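Local coordinates for protein flavodoxin (Methanosarcina acetivorans C2A, PDB 5WID) that binds flavin mononucleotide and probably serves as an electron-transfer protein, at residues 8-13 against 56-61; 16-21 against 32-37; 69-74 against 101-106. All coordinates share one frame; numbering follows the deposited sequence.

Overall arrangement
The three contacts sample a flavodoxin fold at its cofactor end and on both faces of its sheet. Contact 1 lies farthest from the chain centre and combines a polar grip on the phosphate with aromatic stacking on the flavin, its segments meeting largely through FMN. Contact 2 sits nearer the centre and is apolar, setting helix 13-27 on strand 31-36, nested within the loop contact 1 closes. Contact 3 joins helices 64-76 and 96-106 on the other side of the centre, combining buried methionines with a surface salt bridge. Contacts 2 and 3 have centres about 18 Å apart. Phe37 of contact 2 touches both others: its ring packs on Leu8, and its carbonyl O lies loosely against Phe69.

Contact 1. Residues 8-13 against 56-61; sequences LSTSGN and STFYYK. With FMN (flavin mononucleotide), chain D.
Thr10 and Phe58 approach from opposite directions across the FMN site, with Thr10 OG1 3.5 Å from Phe58 CZ in an oblique meeting, and Thr10 CG2 also faces Ser56 OG. No hydrogen bond links the two segments directly; the flavin phosphate does the joining. Residues 9-13, running from the end of strand 2-8 into helix 13-27, form the flavodoxin phosphate-binding loop. Three donors converge on O2P: the backbone N of Thr10, nearly straight at 163°, Thr10 OG1 at 2.7 Å, and, from the other segment, Ser56 OG, also at 2.7 Å. A chi1 of 68° sets Thr10 OG1 on the same side as its own amide N, and both point at O2P. O3P takes Ser11 N, Ser11 OG and Asn13 N, and O1P takes Ser9 OG. The phosphate is thus gripped here by hydroxyls and backbone amides, and the start of helix 13-27 would probably add a favourable dipole.

Farther along the cofactor, Phe58 makes an offset stack on the dimethylbenzene ring of the flavin, the planes about 16° apart and FMN C8 3.5 Å from the Phe58 plane. The Tyr59 ring stands about perpendicular to the flavin and turns a face to FMN C6, 3.8 Å from its plane. FMN O4 accepts from Tyr60 N and lies over a face of the Tyr60 ring, 3.5 Å from that plane.

The backbone shapes these first-shell groups. A type I' turn from Phe58 to Lys61 carries the two tyrosines, and Gly12, the N-cap residue, has backbone angles that call for glycine. Ser9 OG accepts from Gly12 N at 3.0 Å in an ST motif. Farther out, Thr57 OG1 is hydrogen-bonded with Ala96 N of helix 96-106.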
loop_
_atom_site.group_PDB
_atom_site.type_symbol
_atom_site.label_atom_id
_atom_site.label_comp_id
_atom_site.label_asym_id
_atom_site.label_seq_id
_atom_site.Cartn_x
_atom_site.Cartn_y
_atom_site.Cartn_z
ATOM N N LEU A 8 1.323 -7.231 -3.271
ATOM C CA LEU A 8 1.245 -8.620 -3.703
ATOM C C LEU A 8 0.023 -8.746 -4.597
ATOM O O LEU A 8 -1.062 -8.282 -4.229
ATOM C CB LEU A 8 1.116 -9.583 -2.515
ATOM C CG LEU A 8 1.150 -11.079 -2.864
ATOM C CD1 LEU A 8 1.774 -11.899 -1.721
ATOM C CD2 LEU A 8 -0.263 -11.600 -3.173
ATOM N N SER A 9 0.178 -9.417 -5.742
ATOM C CA SER A 9 -0.949 -9.586 -6.649
ATOM C C SER A 9 -0.832 -10.930 -7.346
ATOM O O SER A 9 0.256 -11.276 -7.812
ATOM C CB SER A 9 -0.980 -8.441 -7.677
ATOM O OG SER A 9 -2.147 -8.506 -8.481
ATOM N N THR A 10 -1.945 -11.671 -7.428
ATOM C CA THR A 10 -1.944 -12.991 -8.061
ATOM C C THR A 10 -2.431 -12.974 -9.504
ATOM O O THR A 10 -2.046 -13.848 -10.291
ATOM C CB THR A 10 -2.812 -13.987 -7.265
ATOM O OG1 THR A 10 -4.198 -13.628 -7.352
ATOM C CG2 THR A 10 -2.388 -14.025 -5.786
ATOM N N SER A 11 -3.267 -12.010 -9.878
ATOM C CA SER A 11 -3.790 -11.935 -11.231
ATOM C C SER A 11 -3.699 -10.536 -11.816
ATOM O O SER A 11 -4.176 -10.323 -12.934
ATOM C CB SER A 11 -5.256 -12.416 -11.276
ATOM O OG SER A 11 -6.182 -11.409 -10.839
ATOM N N GLY A 12 -3.129 -9.574 -11.088
ATOM C CA GLY A 12 -2.917 -8.235 -11.605
ATOM C C GLY A 12 -3.813 -7.155 -11.028
ATOM O O GLY A 12 -3.562 -5.970 -11.285
ATOM N N ASN A 13 -4.832 -7.500 -10.243
ATOM C CA ASN A 13 -5.795 -6.474 -9.843
ATOM C C ASN A 13 -5.205 -5.529 -8.799
ATOM O O ASN A 13 -5.289 -4.303 -8.941
ATOM C CB ASN A 13 -7.079 -7.135 -9.334
ATOM C CG ASN A 13 -7.845 -7.844 -10.451
ATOM O OD1 ASN A 13 -7.737 -7.477 -11.640
ATOM N ND2 ASN A 13 -8.614 -8.869 -10.082
ATOM N N SER A 56 -4.178 -8.795 -2.291
ATOM C CA SER A 56 -5.507 -9.350 -2.450
ATOM C C SER A 56 -5.855 -10.200 -1.229
ATOM O O SER A 56 -5.022 -10.437 -0.345
ATOM C CB SER A 56 -5.606 -10.162 -3.747
ATOM O OG SER A 56 -4.508 -11.062 -3.859
ATOM N N THR A 57 -7.118 -10.618 -1.157
ATOM C CA THR A 57 -7.623 -11.441 -0.064
ATOM C C THR A 57 -7.786 -12.862 -0.585
ATOM O O THR A 57 -8.509 -13.086 -1.560
ATOM C CB THR A 57 -8.965 -10.916 0.458
ATOM O OG1 THR A 57 -8.832 -9.572 0.948
ATOM C CG2 THR A 57 -9.506 -11.824 1.574
ATOM N N PHE A 58 -7.099 -13.813 0.040
ATOM C CA PHE A 58 -7.288 -15.235 -0.236
ATOM C C PHE A 58 -7.671 -15.913 1.066
ATOM O O PHE A 58 -6.930 -15.818 2.049
ATOM C CB PHE A 58 -6.015 -15.883 -0.793
ATOM C CG PHE A 58 -5.911 -15.857 -2.291
ATOM C CD1 PHE A 58 -6.055 -14.671 -3.002
ATOM C CD2 PHE A 58 -5.643 -17.022 -2.989
ATOM C CE1 PHE A 58 -5.939 -14.660 -4.393
ATOM C CE2 PHE A 58 -5.524 -17.020 -4.371
ATOM C CZ PHE A 58 -5.667 -15.843 -5.077
ATOM N N TYR A 59 -8.810 -16.603 1.067
ATOM C CA TYR A 59 -9.312 -17.301 2.251
ATOM C C TYR A 59 -9.185 -16.420 3.494
ATOM O O TYR A 59 -8.591 -16.797 4.508
ATOM C CB TYR A 59 -8.607 -18.652 2.423
ATOM C CG TYR A 59 -8.837 -19.516 1.219
ATOM C CD1 TYR A 59 -10.103 -20.030 0.956
ATOM C CD2 TYR A 59 -7.820 -19.765 0.301
ATOM C CE1 TYR A 59 -10.347 -20.792 -0.171
ATOM C CE2 TYR A 59 -8.060 -20.544 -0.835
ATOM C CZ TYR A 59 -9.326 -21.044 -1.062
ATOM O OH TYR A 59 -9.602 -21.802 -2.183
ATOM N N TYR A 60 -9.780 -15.223 3.388
ATOM C CA TYR A 60 -10.067 -14.294 4.484
ATOM C C TYR A 60 -8.823 -13.636 5.065
ATOM O O TYR A 60 -8.908 -13.023 6.135
ATOM C CB TYR A 60 -10.878 -14.988 5.593
ATOM C CG TYR A 60 -11.886 -15.916 4.969
ATOM C CD1 TYR A 60 -12.925 -15.405 4.206
ATOM C CD2 TYR A 60 -11.749 -17.296 5.062
ATOM C CE1 TYR A 60 -13.821 -16.236 3.583
ATOM C CE2 TYR A 60 -12.637 -18.139 4.435
ATOM C CZ TYR A 60 -13.674 -17.599 3.701
ATOM O OH TYR A 60 -14.574 -18.416 3.074
ATOM N N LYS A 61 -7.684 -13.713 4.376
ATOM C CA LYS A 61 -6.408 -13.226 4.888
ATOM C C LYS A 61 -5.643 -12.547 3.760
ATOM O O LYS A 61 -5.943 -12.742 2.583
ATOM C CB LYS A 61 -5.551 -14.378 5.448
ATOM C CG LYS A 61 -6.091 -15.043 6.715
ATOM C CD LYS A 61 -6.397 -13.999 7.786
ATOM C CE LYS A 61 -6.955 -14.628 9.062
ATOM N NZ LYS A 61 -7.088 -13.616 10.152
HETATM N N1 FMN D . -11.755 -12.747 -2.094
HETATM C C2 FMN D . -12.256 -12.434 -0.853
HETATM O O2 FMN D . -12.788 -11.336 -0.670
HETATM N N3 FMN D . -12.164 -13.346 0.186
HETATM C C4 FMN D . -11.562 -14.564 0.006
HETATM O O4 FMN D . -11.493 -15.343 0.968
HETATM C C4A FMN D . -11.064 -14.888 -1.259
HETATM N N5 FMN D . -10.469 -16.110 -1.491
HETATM C C5A FMN D . -9.982 -16.417 -2.747
HETATM C C6 FMN D . -9.394 -17.664 -2.954
HETATM C C7 FMN D . -8.897 -17.989 -4.207
HETATM C C7M FMN D . -8.263 -19.342 -4.406
HETATM C C8 FMN D . -8.998 -17.082 -5.259
HETATM C C8M FMN D . -8.467 -17.429 -6.622
HETATM C C9 FMN D . -9.592 -15.831 -5.055
HETATM C C9A FMN D . -10.083 -15.506 -3.795
HETATM N N10 FMN D . -10.671 -14.271 -3.568
HETATM C C10 FMN D . -11.165 -13.971 -2.311
HETATM C "C1'" FMN D . -10.815 -13.278 -4.675
HETATM C "C2'" FMN D . -9.564 -12.441 -4.934
HETATM O "O2'" FMN D . -9.193 -11.652 -3.816
HETATM C "C3'" FMN D . -9.898 -11.524 -6.107
HETATM O "O3'" FMN D . -10.027 -12.312 -7.277
HETATM C "C4'" FMN D . -8.882 -10.401 -6.336
HETATM O "O4'" FMN D . -9.405 -9.561 -7.347
HETATM C "C5'" FMN D . -7.493 -10.903 -6.739
HETATM O "O5'" FMN D . -6.645 -9.770 -6.820
HETATM P P FMN D . -5.123 -9.927 -7.311
HETATM O O1P FMN D . -4.416 -8.651 -6.925
HETATM O O2P FMN D . -4.510 -11.108 -6.585
HETATM O O3P FMN D . -5.126 -10.132 -8.800
#

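Contact 2. Residues 16-21 against 32-37; sequences AMAEAI and VQVISF
Helix 16-21 passes over strand 32-36 with the CA atoms of Glu19 and Val34 the nearest pair, 6.2 Å apart. At this spacing the interface is made chiefly by Val34, against Ala18 and Glu19. Val34 points at the helix and uses both its methyl groups. CG1, set anti to the backbone N (chi1 177°), reaches two helical residues: it lies 3.9 Å from Ala18 CB and 4.0 Å from Glu19 CG. CG2 rests 3.7 Å from the carbonyl O of Ala18, which CG1 approaches almost as closely; the two methyls share that oxygen, and part of the contact is methyl against helix backbone. The small methyl of Ala18 suits so close an approach. Glu19 crosses Val34 at about a right angle; its side chain contributes CG, its backbone N lies as near to Val34 CG1, and its carboxylate continues to a salt bridge with Lys15, one helical turn earlier.

No hydrogen bond spans the pair. The two elements belong to the beta-alpha-beta crossover of strand 2-8, helix 13-27 and strand 31-36. Gln33 and Ile35 bond through their backbones to strand 2-8, Ala18 also touches Tyr7 and Phe87 of the sheet, and Met17, Ala20 and Ile21 pack against helix 124-143.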
loop_
_atom_site.group_PDB
_atom_site.type_symbol
_atom_site.label_atom_id
_atom_site.label_comp_id
_atom_site.label_asym_id
_atom_site.label_seq_id
_atom_site.Cartn_x
_atom_site.Cartn_y
_atom_site.Cartn_z
ATOM N N ALA A 16 -2.637 -3.386 -10.471
ATOM C CA ALA A 16 -3.229 -2.249 -11.167
ATOM C C ALA A 16 -3.564 -1.126 -10.192
ATOM O O ALA A 16 -3.350 0.054 -10.496
ATOM C CB ALA A 16 -4.483 -2.696 -11.927
ATOM N N MET A 17 -4.096 -1.473 -9.019
ATOM C CA MET A 17 -4.372 -0.461 -7.999
ATOM C C MET A 17 -3.094 0.252 -7.592
ATOM O O MET A 17 -3.058 1.482 -7.488
ATOM C CB MET A 17 -5.013 -1.106 -6.766
ATOM C CG MET A 17 -6.385 -1.692 -7.036
ATOM S SD MET A 17 -7.061 -2.471 -5.553
ATOM C CE MET A 17 -7.347 -1.056 -4.470
ATOM N N ALA A 18 -2.039 -0.527 -7.348
ATOM C CA ALA A 18 -0.770 0.027 -6.879
ATOM C C ALA A 18 -0.194 1.011 -7.882
ATOM O O ALA A 18 0.320 2.073 -7.505
ATOM C CB ALA A 18 0.226 -1.110 -6.619
ATOM N N GLU A 19 -0.254 0.672 -9.169
ATOM C CA GLU A 19 0.298 1.567 -10.177
ATOM C C GLU A 19 -0.484 2.862 -10.262
ATOM O O GLU A 19 0.108 3.929 -10.483
ATOM C CB GLU A 19 0.336 0.855 -11.524
ATOM C CG GLU A 19 1.371 -0.253 -11.458
ATOM C CD GLU A 19 1.334 -1.216 -12.601
ATOM O OE1 GLU A 19 0.385 -1.169 -13.406
ATOM O OE2 GLU A 19 2.280 -2.030 -12.682
ATOM N N ALA A 20 -1.802 2.801 -10.057
ATOM C CA ALA A 20 -2.603 4.022 -10.079
ATOM C C ALA A 20 -2.339 4.883 -8.845
ATOM O O ALA A 20 -2.314 6.117 -8.945
ATOM C CB ALA A 20 -4.091 3.687 -10.190
ATOM N N ILE A 21 -2.150 4.257 -7.676
ATOM C CA ILE A 21 -1.744 5.016 -6.490
ATOM C C ILE A 21 -0.431 5.739 -6.765
ATOM O O ILE A 21 -0.282 6.929 -6.467
ATOM C CB ILE A 21 -1.620 4.096 -5.261
ATOM C CG1 ILE A 21 -2.989 3.561 -4.834
ATOM C CG2 ILE A 21 -0.972 4.843 -4.094
ATOM C CD1 ILE A 21 -2.869 2.379 -3.834
ATOM N N VAL A 32 8.369 8.395 -6.091
ATOM C CA VAL A 32 7.662 7.173 -5.723
ATOM C C VAL A 32 8.240 6.005 -6.501
ATOM O O VAL A 32 8.709 6.151 -7.634
ATOM C CB VAL A 32 6.137 7.310 -5.962
ATOM C CG1 VAL A 32 5.845 7.532 -7.426
ATOM C CG2 VAL A 32 5.386 6.083 -5.446
ATOM N N GLN A 33 8.228 4.837 -5.880
ATOM C CA GLN A 33 8.437 3.611 -6.629
ATOM C C GLN A 33 7.321 2.644 -6.285
ATOM O O GLN A 33 6.908 2.535 -5.128
ATOM C CB GLN A 33 9.844 3.019 -6.390
ATOM C CG GLN A 33 10.020 1.947 -5.354
ATOM C CD GLN A 33 11.503 1.691 -5.083
ATOM O OE1 GLN A 33 12.095 2.290 -4.180
ATOM N NE2 GLN A 33 12.112 0.818 -5.882
ATOM N N VAL A 34 6.784 2.012 -7.321
ATOM C CA VAL A 34 5.730 1.016 -7.198
ATOM C C VAL A 34 6.401 -0.320 -7.444
ATOM O O VAL A 34 7.005 -0.524 -8.508
ATOM C CB VAL A 34 4.595 1.270 -8.203
ATOM C CG1 VAL A 34 3.540 0.166 -8.110
ATOM C CG2 VAL A 34 3.988 2.654 -7.955
ATOM N N ILE A 35 6.349 -1.210 -6.463
ATOM C CA ILE A 35 7.222 -2.378 -6.502
ATOM C C ILE A 35 6.548 -3.554 -5.810
ATOM O O ILE A 35 5.902 -3.411 -4.767
ATOM C CB ILE A 35 8.598 -2.040 -5.883
ATOM C CG1 ILE A 35 9.583 -3.192 -6.061
ATOM C CG2 ILE A 35 8.459 -1.612 -4.429
ATOM C CD1 ILE A 35 11.025 -2.759 -5.844
ATOM N N SER A 36 6.702 -4.727 -6.412
ATOM C CA SER A 36 6.228 -5.947 -5.787
ATOM C C SER A 36 6.990 -6.219 -4.489
ATOM O O SER A 36 8.194 -5.948 -4.377
ATOM C CB SER A 36 6.381 -7.096 -6.786
ATOM O OG SER A 36 6.382 -8.347 -6.148
ATOM N N PHE A 37 6.277 -6.745 -3.485
ATOM C CA PHE A 37 6.904 -7.059 -2.199
ATOM C C PHE A 37 8.141 -7.933 -2.363
ATOM O O PHE A 37 9.078 -7.850 -1.562
ATOM C CB PHE A 37 5.911 -7.783 -1.278
ATOM C CG PHE A 37 5.782 -9.252 -1.599
ATOM C CD1 PHE A 37 5.042 -9.663 -2.696
ATOM C CD2 PHE A 37 6.475 -10.207 -0.866
ATOM C CE1 PHE A 37 4.972 -11.015 -3.048
ATOM C CE2 PHE A 37 6.404 -11.553 -1.206
ATOM C CZ PHE A 37 5.641 -11.954 -2.297
#

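Contact 3. Residues 69-74 against 101-106; sequences FMDETL and AEKMRE
The flat group that matters here is the carboxylate of Asp71, whose two oxygens have different partners. OD1 receives Lys103 NZ at 2.8 Å through its syn lone pair, the side facing OD2, in a salt bridge with a hydrogen bond. OD2 accepts from a water at 2.7 Å, and that water in turn takes a weak bond from Lys103 NZ, closing a small ring around the ion pair. The lysine chain runs past Met70, its CD 3.8 Å from Met70 CB, and a bend at chi4 (-61°) then turns NZ to the aspartate.

Deeper in, the Met70 methyl reaches farthest: CE lies 3.8 Å from Lys103 CB and 3.9 Å from Met104 CG, the two methionines crossing at about a right angle. With Lys103 replaced by an alanine, Asp71 would probably lose its charged mate and a gap would open beside Met70.

The axes of segments 69-74 and 101-106, parts of helices 64-76 and 96-106, come within 10.9 Å and run in the same general direction, inclined by 31°. Leu74 and Met104 continue onto strand 50-58, which places both helices on one face of the sheet, as expected of neighbouring connections in the three-layer alpha-beta-alpha flavodoxin fold.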
loop_
_atom_site.group_PDB
_atom_site.type_symbol
_atom_site.label_atom_id
_atom_site.label_comp_id
_atom_site.label_asym_id
_atom_site.label_seq_id
_atom_site.Cartn_x
_atom_site.Cartn_y
_atom_site.Cartn_z
ATOM N N PHE A 69 6.268 -10.717 4.806
ATOM C CA PHE A 69 6.893 -9.442 4.462
ATOM C C PHE A 69 6.600 -8.379 5.513
ATOM O O PHE A 69 7.497 -7.639 5.933
ATOM C CB PHE A 69 6.408 -8.959 3.092
ATOM C CG PHE A 69 6.804 -7.539 2.799
ATOM C CD1 PHE A 69 8.077 -7.254 2.328
ATOM C CD2 PHE A 69 5.931 -6.491 3.044
ATOM C CE1 PHE A 69 8.462 -5.941 2.079
ATOM C CE2 PHE A 69 6.310 -5.183 2.794
ATOM C CZ PHE A 69 7.588 -4.917 2.304
ATOM N N MET A 70 5.337 -8.285 5.948
ATOM C CA MET A 70 4.959 -7.280 6.938
ATOM C C MET A 70 5.549 -7.583 8.309
ATOM O O MET A 70 6.063 -6.682 8.987
ATOM C CB MET A 70 3.441 -7.191 7.029
ATOM C CG MET A 70 2.825 -6.664 5.733
ATOM S SD MET A 70 1.156 -6.092 6.017
ATOM C CE MET A 70 1.457 -4.550 6.919
ATOM N N ASP A 71 5.467 -8.845 8.744
ATOM C CA ASP A 71 5.883 -9.191 10.100
ATOM C C ASP A 71 7.395 -9.166 10.258
ATOM O O ASP A 71 7.898 -8.959 11.367
ATOM C CB ASP A 71 5.364 -10.580 10.472
ATOM C CG ASP A 71 3.871 -10.604 10.707
ATOM O OD1 ASP A 71 3.256 -9.530 10.862
ATOM O OD2 ASP A 71 3.309 -11.712 10.730
ATOM N N GLU A 72 8.130 -9.424 9.180
ATOM C CA GLU A 72 9.583 -9.478 9.233
ATOM C C GLU A 72 10.211 -8.226 8.634
ATOM O O GLU A 72 10.834 -7.437 9.351
ATOM C CB GLU A 72 10.074 -10.748 8.524
ATOM C CG GLU A 72 9.611 -12.013 9.229
ATOM C CD GLU A 72 9.903 -13.272 8.446
ATOM O OE1 GLU A 72 10.734 -13.223 7.515
ATOM O OE2 GLU A 72 9.291 -14.313 8.766
ATOM N N THR A 73 10.010 -8.000 7.336
ATOM C CA THR A 73 10.742 -6.941 6.644
ATOM C C THR A 73 10.232 -5.555 7.026
ATOM O O THR A 73 11.029 -4.657 7.314
ATOM C CB THR A 73 10.657 -7.142 5.132
ATOM O OG1 THR A 73 11.126 -8.456 4.812
ATOM C CG2 THR A 73 11.533 -6.131 4.411
ATOM N N LEU A 74 8.913 -5.341 6.985
ATOM C CA LEU A 74 8.396 -4.008 7.300
ATOM C C LEU A 74 8.691 -3.627 8.749
ATOM O O LEU A 74 9.086 -2.487 9.033
ATOM C CB LEU A 74 6.893 -3.937 7.015
ATOM C CG LEU A 74 6.250 -2.556 7.195
ATOM C CD1 LEU A 74 6.918 -1.515 6.274
ATOM C CD2 LEU A 74 4.735 -2.609 6.932
ATOM N N ALA A 101 -3.859 -2.673 7.423
ATOM C CA ALA A 101 -3.947 -1.432 8.190
ATOM C C ALA A 101 -3.752 -1.681 9.679
ATOM O O ALA A 101 -3.046 -0.924 10.355
ATOM C CB ALA A 101 -5.296 -0.760 7.942
ATOM N N GLU A 102 -4.389 -2.729 10.216
ATOM C CA GLU A 102 -4.250 -3.025 11.638
ATOM C C GLU A 102 -2.801 -3.347 11.994
ATOM O O GLU A 102 -2.287 -2.878 13.017
ATOM C CB GLU A 102 -5.185 -4.175 12.024
ATOM C CG GLU A 102 -6.621 -3.723 12.231
ATOM C CD GLU A 102 -7.632 -4.863 12.196
ATOM O OE1 GLU A 102 -7.233 -6.030 12.406
ATOM O OE2 GLU A 102 -8.830 -4.581 11.967
ATOM N N LYS A 103 -2.125 -4.139 11.155
ATOM C CA LYS A 103 -0.711 -4.429 11.378
ATOM C C LYS A 103 0.122 -3.158 11.381
ATOM O O LYS A 103 0.991 -2.982 12.241
ATOM C CB LYS A 103 -0.190 -5.363 10.292
ATOM C CG LYS A 103 -0.114 -6.811 10.665
ATOM C CD LYS A 103 0.694 -7.565 9.611
ATOM C CE LYS A 103 0.253 -9.009 9.561
ATOM N NZ LYS A 103 0.480 -9.639 10.869
ATOM N N MET A 104 -0.125 -2.263 10.416
ATOM C CA MET A 104 0.633 -1.015 10.358
ATOM C C MET A 104 0.445 -0.189 11.624
ATOM O O MET A 104 1.411 0.377 12.151
ATOM C CB MET A 104 0.217 -0.201 9.138
ATOM C CG MET A 104 0.618 -0.842 7.832
ATOM S SD MET A 104 0.019 0.188 6.475
ATOM C CE MET A 104 1.365 0.013 5.332
ATOM N N ARG A 105 -0.793 -0.088 12.116
ATOM C CA ARG A 105 -1.037 0.677 13.334
ATOM C C ARG A 105 -0.311 0.057 14.525
ATOM O O ARG A 105 0.263 0.774 15.353
ATOM C CB ARG A 105 -2.545 0.781 13.599
ATOM C CG ARG A 105 -3.270 1.669 12.603
ATOM C CD ARG A 105 -4.714 1.952 13.005
ATOM N NE ARG A 105 -5.451 2.567 11.904
ATOM C CZ ARG A 105 -6.296 1.904 11.116
ATOM N NH1 ARG A 105 -6.526 0.616 11.332
ATOM N NH2 ARG A 105 -6.926 2.527 10.131
ATOM N N GLU A 106 -0.310 -1.275 14.612
ATOM C CA GLU A 106 0.379 -1.961 15.701
ATOM C C GLU A 106 1.874 -1.682 15.677
ATOM O O GLU A 106 2.530 -1.712 16.726
ATOM C CB GLU A 106 0.133 -3.467 15.611
ATOM C CG GLU A 106 -1.140 -3.939 16.287
ATOM C CD GLU A 106 -1.534 -5.346 15.862
ATOM O OE1 GLU A 106 -2.554 -5.857 16.373
ATOM O OE2 GLU A 106 -0.827 -5.939 15.015
HETATM O O HOH W 1 1.125 -12.692 11.956
#